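Local coordinates for protein Bm4233, isoform b (Brugia malayi, PDB 6ANY) that probably binds and carries sterols or related lipids, as a secreted venom allergen-like protein of the CAP superfamily, at residues 119-128 with 171-180; 45-56 with 139-148. All blocks are in the same frame, centred on the assembly; numbering follows the deposited sequence.

Contact 1: 119-128 with 171-180; sequences PSNNLTDDVA and NMLKELIYEL. With NAG (2-acetamido-2-deoxy-beta-D-glucopyranose), chain C; NAG (2-acetamido-2-deoxy-beta-D-glucopyranose), chain B.
L123 and L173 take different chi1 wells, and these bring their branches together. In L123 the trans torsion (-180°) carries CD2 over the backbone of N171, 3.3 Å from N171 CA. In L173 CG lies opposite the carbonyl carbon instead (-67°), which swings CD2 to within 4.1 Å of L123 CG and onto the methyl of A128. The other methyl of L173, CD1, abuts D125 OD1, the two side chains lying nearly perpendicular. I177 completes the apolar side at the buried end, where its CG1 faces L123 CB.

Three main-chain bonds tie the segments. I177 N reaches N121 O at 2.9 Å, almost in line with the carbonyl bond. L123 is gripped at both its polar backbone atoms: its N donates to E175 O at 2.9 Å, and its O accepts from K174 N at 2.8 Å through a nearly straight N-H that arrives from above the carbonyl plane. N121 O and L123 O each also receive a CA-H contact, from L176 and L173 respectively. N121 ND2 points at a face of the Y178 ring, the amide plane steeply inclined to it, although the spacing is too tight to be trusted; the Y178 hydroxyl is bonded to P41 O.

N122 carries the first N-acetylglucosamine on ND2. This sugar folds back over the opposite segment, its N2 donating to K174 O at 2.7 Å, while L176 CG lies near its acetyl methyl. L176 CD2 packs 3.6 Å from N122 CA, so that leucine lies against both peptide and glycan.

An ST turn at S120, an inverse gamma turn at L123 and a type II turn from M172 to E175 shape the two loops, whose single bridge, N122 with L176, falls at the first residue of the Asn-Leu-Thr sequon, which carries the N-linked glycan in this CAP protein.

Contact 2: 45-56 with 139-148; sequences NMLLLKWSCQLE and AWGKTHKIGC
K50 and W51 run parallel to K145 and I146, and backbone hydrogen bonds form the first group of interactions. H144 O accepts from K50 N, K50 O from I146 N at 2.9 Å, and I146 O from S52 N at 2.8 Å, so I146 is held through both its N and its O. Farther back along the two segments, L47 N donates to G141 O at 3.2 Å, in the carbonyl plane on a lone pair. A water donates to N45 O and, weakly, to the same G141 O. At the helix start, S52 OG makes a capping bond by accepting from L55 N.

Aromatic contacts centre on W51. Its trans chi1 (-166°) lays the ring against the neighbouring strand, G147 CA over one face, 4.0 Å from the centroid of the six-membered ring and only 8° off the normal, a CH-pi contact. C148 CB touches W51 CH2 at 3.7 Å, and C148 SG, disulfide-bonded to C164, approaches the ring obliquely. The indole NE1 donates to E56 OE1 almost in the ring plane, on the anti side of OE1, tilted out of the carboxylate plane; R13 forms a salt bridge to the same oxygen and so probably positions the carboxylate that holds the indole.

Apolar packing fills the remainder. I146 CG2 lies 4.2 Å from both L49 CB and W51 CE3, while on the other face of the sheet L55 CD1 rests on K145 CB. L47 CD1 meets H144 CB at 3.8 Å, and the twice-bent M46 chain lays SD against G141 CA. With no side chain on G147, the helix start comes close.

The chemistry implies an edge strand docked chiefly by main-chain bonds, with G147 over one face of W51, C148 beside it and E56 at its edge; W51 and the close approach of the helix start to G147 together join helix 53-63 to the CAP-fold sheet.

How the contacts relate
Contact 2 is largely buried near the centre of the chain, whereas contact 1 lies farther out and is only partly buried, with an N-linked glycan attached. Both rely on backbone hydrogen bonds, yet contact 2 forms a short parallel strand pair around a tryptophan, while contact 1 joins two irregular loops through leucines and a sugar. Their segments alternate along the chain and touch directly: G141 N meets I177 O at 2.9 Å in a probable hydrogen bond, N45 probably bonds through ND2 to E179 OE1, and W140 packs on L123 and N171. Segments 139-148 and 171-180 thus connect the sheet core to the glycosylated surface.

Contact 1: 119-128 with 171-180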
# COMPACT_ATOMS: atom_id res chain seq x y z
N PRO A 119 -11.87 -2.02 -17.18
CA PRO A 119 -11.25 -1.04 -18.07
C PRO A 119 -11.43 0.43 -17.65
O PRO A 119 -10.46 1.19 -17.74
CB PRO A 119 -11.88 -1.34 -19.43
CG PRO A 119 -13.03 -2.26 -19.18
CD PRO A 119 -12.66 -3.00 -17.94
N SER A 120 -12.61 0.78 -17.15
CA SER A 120 -12.86 2.12 -16.61
C SER A 120 -11.97 2.49 -15.43
O SER A 120 -11.78 3.67 -15.18
CB SER A 120 -14.30 2.29 -16.14
OG SER A 120 -14.55 1.48 -15.01
N ASN A 121 -11.43 1.49 -14.71
CA ASN A 121 -10.60 1.63 -13.48
C ASN A 121 -11.44 2.22 -12.34
O ASN A 121 -10.90 2.71 -11.35
CB ASN A 121 -9.28 2.42 -13.67
CG ASN A 121 -8.05 1.59 -13.40
OD1 ASN A 121 -8.11 0.55 -12.77
ND2 ASN A 121 -6.92 2.06 -13.88
N ASN A 122 -12.75 2.15 -12.49
CA ASN A 122 -13.70 2.66 -11.52
C ASN A 122 -13.91 1.67 -10.38
O ASN A 122 -14.00 0.47 -10.60
CB ASN A 122 -15.03 2.95 -12.22
CG ASN A 122 -16.01 3.73 -11.37
OD1 ASN A 122 -15.77 4.03 -10.21
ND2 ASN A 122 -17.13 4.07 -11.98
N LEU A 123 -13.97 2.17 -9.15
CA LEU A 123 -14.17 1.31 -8.00
C LEU A 123 -15.65 1.20 -7.68
O LEU A 123 -16.15 1.81 -6.74
CB LEU A 123 -13.38 1.83 -6.79
CG LEU A 123 -13.47 1.04 -5.48
CD1 LEU A 123 -13.19 -0.44 -5.67
CD2 LEU A 123 -12.54 1.64 -4.44
N THR A 124 -16.36 0.43 -8.49
CA THR A 124 -17.81 0.22 -8.29
C THR A 124 -18.02 -0.87 -7.27
O THR A 124 -17.09 -1.61 -6.92
CB THR A 124 -18.49 -0.22 -9.59
OG1 THR A 124 -17.69 -1.23 -10.21
CG2 THR A 124 -18.54 0.92 -10.56
N ASP A 125 -19.27 -0.98 -6.82
CA ASP A 125 -19.67 -1.99 -5.83
C ASP A 125 -19.30 -3.39 -6.27
O ASP A 125 -18.91 -4.22 -5.43
CB ASP A 125 -21.21 -1.94 -5.55
CG ASP A 125 -21.66 -0.68 -4.77
OD1 ASP A 125 -20.80 -0.00 -4.15
OD2 ASP A 125 -22.88 -0.36 -4.78
N ASP A 126 -19.48 -3.70 -7.56
CA ASP A 126 -19.17 -5.06 -8.05
C ASP A 126 -17.63 -5.33 -8.06
O ASP A 126 -17.18 -6.48 -7.87
CB ASP A 126 -19.76 -5.29 -9.44
CG ASP A 126 -19.15 -4.37 -10.48
OD1 ASP A 126 -19.25 -3.12 -10.29
OD2 ASP A 126 -18.51 -4.85 -11.47
N VAL A 127 -16.83 -4.28 -8.32
CA VAL A 127 -15.38 -4.41 -8.24
C VAL A 127 -14.95 -4.62 -6.76
O VAL A 127 -14.16 -5.53 -6.48
CB VAL A 127 -14.68 -3.17 -8.85
CG1 VAL A 127 -13.16 -3.25 -8.59
CG2 VAL A 127 -14.92 -3.14 -10.36
N ALA A 128 -15.49 -3.78 -5.85
CA ALA A 128 -15.20 -3.79 -4.40
C ALA A 128 -15.50 -5.11 -3.70
O ALA A 128 -14.77 -5.56 -2.86
CB ALA A 128 -15.99 -2.72 -3.71
N ASN A 171 -9.97 3.80 -1.65
CA ASN A 171 -11.17 2.96 -1.73
C ASN A 171 -12.54 3.67 -1.54
O ASN A 171 -13.50 3.08 -1.06
CB ASN A 171 -11.05 1.74 -0.79
CG ASN A 171 -9.82 0.92 -1.05
OD1 ASN A 171 -9.21 0.96 -2.17
ND2 ASN A 171 -9.40 0.17 -0.02
N MET A 172 -12.63 4.90 -1.96
CA MET A 172 -13.90 5.60 -1.99
C MET A 172 -14.69 5.01 -3.19
O MET A 172 -14.17 4.97 -4.34
CB MET A 172 -13.70 7.11 -2.14
CG MET A 172 -13.73 7.93 -0.84
SD MET A 172 -15.38 8.18 -0.09
CE MET A 172 -16.57 8.05 -1.45
N LEU A 173 -15.92 4.53 -2.93
CA LEU A 173 -16.70 3.90 -3.97
C LEU A 173 -17.10 4.91 -5.02
O LEU A 173 -17.36 6.11 -4.73
CB LEU A 173 -17.95 3.18 -3.43
CG LEU A 173 -17.68 1.93 -2.55
CD1 LEU A 173 -18.92 1.38 -1.82
CD2 LEU A 173 -17.03 0.84 -3.38
N LYS A 174 -17.06 4.45 -6.25
CA LYS A 174 -17.47 5.22 -7.42
C LYS A 174 -16.43 6.23 -7.84
O LYS A 174 -16.67 7.01 -8.74
CB LYS A 174 -18.86 5.89 -7.26
CG LYS A 174 -19.94 4.88 -6.93
CD LYS A 174 -21.33 5.51 -7.07
CE LYS A 174 -22.23 5.38 -5.85
NZ LYS A 174 -22.90 6.70 -5.56
N GLU A 175 -15.25 6.19 -7.23
CA GLU A 175 -14.09 6.93 -7.72
C GLU A 175 -13.17 5.96 -8.42
O GLU A 175 -13.19 4.74 -8.14
CB GLU A 175 -13.35 7.55 -6.58
CG GLU A 175 -14.06 8.68 -5.89
CD GLU A 175 -13.18 9.34 -4.85
OE1 GLU A 175 -11.92 9.12 -4.86
OE2 GLU A 175 -13.74 10.13 -4.04
N LEU A 176 -12.35 6.50 -9.31
CA LEU A 176 -11.36 5.67 -10.01
C LEU A 176 -10.22 5.33 -9.05
O LEU A 176 -9.83 6.17 -8.26
CB LEU A 176 -10.77 6.41 -11.23
CG LEU A 176 -11.80 6.91 -12.28
CD1 LEU A 176 -11.03 7.64 -13.38
CD2 LEU A 176 -12.69 5.80 -12.85
N ILE A 177 -9.63 4.18 -9.23
CA ILE A 177 -8.50 3.74 -8.41
C ILE A 177 -7.28 4.65 -8.72
O ILE A 177 -6.60 5.17 -7.81
CB ILE A 177 -8.17 2.28 -8.69
CG1 ILE A 177 -9.39 1.40 -8.29
CG2 ILE A 177 -6.87 1.85 -7.95
CD1 ILE A 177 -9.44 0.10 -9.00
N TYR A 178 -7.06 4.84 -10.01
CA TYR A 178 -6.10 5.82 -10.49
C TYR A 178 -6.55 6.37 -11.84
O TYR A 178 -7.35 5.78 -12.49
CB TYR A 178 -4.69 5.23 -10.58
CG TYR A 178 -4.50 4.03 -11.50
CD1 TYR A 178 -4.70 2.75 -11.03
CD2 TYR A 178 -4.05 4.19 -12.82
CE1 TYR A 178 -4.52 1.65 -11.83
CE2 TYR A 178 -3.87 3.08 -13.67
CZ TYR A 178 -4.13 1.80 -13.18
OH TYR A 178 -3.95 0.66 -13.98
N GLU A 179 -6.04 7.53 -12.23
CA GLU A 179 -6.47 8.20 -13.50
C GLU A 179 -5.82 7.50 -14.71
O GLU A 179 -4.64 7.20 -14.69
CB GLU A 179 -6.11 9.69 -13.55
CG GLU A 179 -6.66 10.50 -12.42
CD GLU A 179 -6.15 11.95 -12.47
OE1 GLU A 179 -5.80 12.40 -13.63
OE2 GLU A 179 -6.11 12.60 -11.35
N LEU A 180 -6.63 7.27 -15.74
CA LEU A 180 -6.17 6.75 -17.03
C LEU A 180 -5.39 7.79 -17.80
O LEU A 180 -5.84 8.91 -17.99
CB LEU A 180 -7.32 6.29 -17.89
CG LEU A 180 -8.17 5.14 -17.28
CD1 LEU A 180 -9.21 4.73 -18.28
CD2 LEU A 180 -7.31 3.94 -16.99
C1 NAG C . -18.42 4.77 -11.73
C2 NAG C . -18.42 6.26 -12.01
C3 NAG C . -19.72 6.87 -11.49
C4 NAG C . -20.94 6.06 -11.97
C5 NAG C . -20.74 4.57 -11.70
C6 NAG C . -21.86 3.68 -12.23
C7 NAG C . -16.32 7.49 -12.14
C8 NAG C . -15.27 8.23 -11.37
N2 NAG C . -17.24 6.86 -11.41
O3 NAG C . -19.84 8.22 -11.94
O4 NAG C . -22.12 6.55 -11.31
O5 NAG C . -19.53 4.13 -12.31
O6 NAG C . -22.16 4.06 -13.57
O7 NAG C . -16.33 7.47 -13.35
C1 NAG B . -23.20 6.80 -12.24
C2 NAG B . -24.53 6.61 -11.51
C3 NAG B . -25.70 6.82 -12.45
C4 NAG B . -25.57 8.22 -13.06
C5 NAG B . -24.21 8.28 -13.75
C6 NAG B . -24.00 9.60 -14.49
C7 NAG B . -24.96 5.14 -9.64
C8 NAG B . -25.79 3.93 -9.36
N2 NAG B . -24.60 5.29 -10.91
O3 NAG B . -26.94 6.63 -11.75
O4 NAG B . -26.61 8.46 -14.02
O5 NAG B . -23.17 8.11 -12.80
O6 NAG B . -22.62 9.72 -14.83
O7 NAG B . -24.63 5.94 -8.77

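Contact 2: 45-56 with 139-148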
# COMPACT_ATOMS: atom_id res chain seq x y z
N ASN A 45 -0.86 10.75 -13.06
CA ASN A 45 -1.04 11.31 -11.72
C ASN A 45 -1.03 10.28 -10.55
O ASN A 45 -1.70 10.47 -9.55
CB ASN A 45 -2.28 12.19 -11.66
CG ASN A 45 -2.11 13.48 -12.43
OD1 ASN A 45 -1.06 14.06 -12.45
ND2 ASN A 45 -3.17 13.91 -13.08
N MET A 46 -0.27 9.20 -10.68
CA MET A 46 -0.16 8.22 -9.58
C MET A 46 0.92 8.80 -8.67
O MET A 46 2.06 8.95 -9.07
CB MET A 46 0.22 6.85 -10.13
CG MET A 46 0.66 5.81 -9.11
SD MET A 46 -0.80 5.10 -8.32
CE MET A 46 -1.32 3.97 -9.53
N LEU A 47 0.54 9.16 -7.44
CA LEU A 47 1.46 9.81 -6.50
C LEU A 47 2.55 8.87 -5.96
O LEU A 47 2.31 7.68 -5.71
CB LEU A 47 0.69 10.45 -5.33
CG LEU A 47 -0.29 11.55 -5.75
CD1 LEU A 47 -1.10 12.09 -4.59
CD2 LEU A 47 0.43 12.68 -6.54
N LEU A 48 3.74 9.44 -5.77
CA LEU A 48 4.84 8.71 -5.19
C LEU A 48 4.67 8.67 -3.64
O LEU A 48 4.62 9.69 -2.96
CB LEU A 48 6.15 9.36 -5.58
CG LEU A 48 7.43 8.55 -5.34
CD1 LEU A 48 8.51 8.86 -6.36
CD2 LEU A 48 8.03 8.87 -4.01
N LEU A 49 4.56 7.47 -3.11
CA LEU A 49 4.36 7.31 -1.65
C LEU A 49 5.54 7.80 -0.83
O LEU A 49 6.67 7.58 -1.18
CB LEU A 49 4.02 5.87 -1.27
CG LEU A 49 2.84 5.23 -1.96
CD1 LEU A 49 2.67 3.78 -1.46
CD2 LEU A 49 1.56 6.02 -1.71
N LYS A 50 5.25 8.53 0.24
CA LYS A 50 6.27 8.98 1.19
C LYS A 50 5.96 8.28 2.51
O LYS A 50 4.78 8.10 2.88
CB LYS A 50 6.15 10.49 1.44
CG LYS A 50 6.25 11.42 0.23
CD LYS A 50 7.65 11.43 -0.33
CE LYS A 50 8.55 12.15 0.65
NZ LYS A 50 9.98 12.17 0.26
N TRP A 51 7.00 7.95 3.26
CA TRP A 51 6.89 7.45 4.58
C TRP A 51 6.45 8.51 5.53
O TRP A 51 7.05 9.62 5.58
CB TRP A 51 8.20 6.84 5.07
CG TRP A 51 8.01 6.01 6.33
CD1 TRP A 51 8.19 6.45 7.58
CD2 TRP A 51 7.54 4.65 6.46
NE1 TRP A 51 7.87 5.47 8.50
CE2 TRP A 51 7.53 4.34 7.83
CE3 TRP A 51 7.22 3.64 5.55
CZ2 TRP A 51 7.18 3.09 8.31
CZ3 TRP A 51 6.88 2.39 6.06
CH2 TRP A 51 6.86 2.15 7.43
N SER A 52 5.46 8.17 6.36
CA SER A 52 4.98 9.10 7.42
C SER A 52 5.14 8.41 8.81
O SER A 52 4.56 7.32 9.04
CB SER A 52 3.50 9.46 7.15
OG SER A 52 2.89 10.03 8.28
N CYS A 53 6.01 8.97 9.66
CA CYS A 53 6.17 8.60 11.05
C CYS A 53 4.85 8.67 11.86
O CYS A 53 4.58 7.80 12.72
CB CYS A 53 7.27 9.41 11.74
SG CYS A 53 8.87 9.27 10.89
N GLN A 54 4.03 9.66 11.58
CA GLN A 54 2.72 9.78 12.20
C GLN A 54 1.88 8.55 11.88
O GLN A 54 1.23 8.04 12.77
CB GLN A 54 2.05 11.07 11.73
CG GLN A 54 0.60 11.26 12.14
CD GLN A 54 0.14 12.74 12.16
OE1 GLN A 54 0.89 13.69 11.76
NE2 GLN A 54 -1.05 12.95 12.72
N LEU A 55 1.89 8.11 10.63
CA LEU A 55 1.15 6.93 10.20
C LEU A 55 1.74 5.65 10.82
O LEU A 55 1.02 4.77 11.21
CB LEU A 55 1.01 6.83 8.69
CG LEU A 55 0.18 7.93 7.99
CD1 LEU A 55 -0.04 7.52 6.57
CD2 LEU A 55 -1.15 8.06 8.73
N GLU A 56 3.06 5.57 10.87
CA GLU A 56 3.72 4.47 11.51
C GLU A 56 3.34 4.41 12.93
O GLU A 56 3.20 3.33 13.46
CB GLU A 56 5.24 4.59 11.37
CG GLU A 56 6.05 3.90 12.44
CD GLU A 56 7.52 3.76 12.09
OE1 GLU A 56 8.06 4.47 11.24
OE2 GLU A 56 8.23 2.96 12.71
N ALA A 139 -2.63 0.65 -4.57
CA ALA A 139 -2.62 1.27 -5.90
C ALA A 139 -3.30 2.64 -6.02
O ALA A 139 -3.39 3.15 -7.11
CB ALA A 139 -3.20 0.31 -6.87
N TRP A 140 -3.80 3.22 -4.93
CA TRP A 140 -4.72 4.34 -5.01
C TRP A 140 -3.93 5.59 -5.38
O TRP A 140 -3.05 6.02 -4.66
CB TRP A 140 -5.41 4.52 -3.68
CG TRP A 140 -6.59 5.36 -3.72
CD1 TRP A 140 -6.68 6.65 -3.32
CD2 TRP A 140 -7.89 4.95 -4.12
NE1 TRP A 140 -8.00 7.09 -3.47
CE2 TRP A 140 -8.75 6.06 -3.97
CE3 TRP A 140 -8.40 3.76 -4.65
CZ2 TRP A 140 -10.11 6.02 -4.38
CZ3 TRP A 140 -9.74 3.68 -4.98
CH2 TRP A 140 -10.60 4.83 -4.84
N GLY A 141 -4.19 6.11 -6.57
CA GLY A 141 -3.43 7.26 -7.09
C GLY A 141 -3.38 8.45 -6.20
O GLY A 141 -2.34 9.06 -6.03
N LYS A 142 -4.51 8.78 -5.61
CA LYS A 142 -4.54 9.88 -4.65
C LYS A 142 -3.78 9.70 -3.29
O LYS A 142 -3.42 10.71 -2.67
CB LYS A 142 -5.96 10.37 -4.40
CG LYS A 142 -6.53 11.18 -5.57
CD LYS A 142 -8.05 11.39 -5.30
CE LYS A 142 -8.85 11.71 -6.58
NZ LYS A 142 -8.75 13.18 -6.75
N THR A 143 -3.55 8.47 -2.85
CA THR A 143 -2.83 8.23 -1.60
C THR A 143 -1.38 8.62 -1.82
O THR A 143 -0.84 8.30 -2.88
CB THR A 143 -2.93 6.73 -1.21
OG1 THR A 143 -4.31 6.39 -0.97
CG2 THR A 143 -2.11 6.45 0.02
N HIS A 144 -0.76 9.31 -0.87
CA HIS A 144 0.65 9.68 -0.97
C HIS A 144 1.46 9.50 0.29
O HIS A 144 2.65 9.75 0.27
CB HIS A 144 0.86 11.12 -1.52
CG HIS A 144 0.36 12.22 -0.65
ND1 HIS A 144 -0.97 12.63 -0.63
CD2 HIS A 144 1.03 13.10 0.13
CE1 HIS A 144 -1.08 13.69 0.15
NE2 HIS A 144 0.12 13.99 0.62
N LYS A 145 0.84 8.98 1.34
CA LYS A 145 1.50 8.78 2.64
C LYS A 145 1.31 7.37 3.13
O LYS A 145 0.22 6.82 3.05
CB LYS A 145 0.93 9.75 3.69
CG LYS A 145 1.12 11.20 3.29
CD LYS A 145 0.82 12.19 4.39
CE LYS A 145 -0.63 12.69 4.31
NZ LYS A 145 -0.89 13.84 5.27
N ILE A 146 2.34 6.78 3.68
CA ILE A 146 2.26 5.39 4.16
C ILE A 146 3.07 5.29 5.44
O ILE A 146 4.10 5.89 5.54
CB ILE A 146 2.72 4.37 3.12
CG1 ILE A 146 2.48 2.96 3.65
CG2 ILE A 146 4.20 4.57 2.73
CD1 ILE A 146 2.71 1.87 2.62
N GLY A 147 2.58 4.51 6.38
CA GLY A 147 3.31 4.22 7.57
C GLY A 147 2.83 2.88 8.09
O GLY A 147 1.63 2.55 8.02
N CYS A 148 3.78 2.12 8.62
CA CYS A 148 3.52 0.72 8.97
C CYS A 148 4.13 0.34 10.29
O CYS A 148 5.11 0.94 10.75
CB CYS A 148 4.04 -0.26 7.92
SG CYS A 148 3.53 0.06 6.21
O HOH W 1 -3.38 11.65 -7.61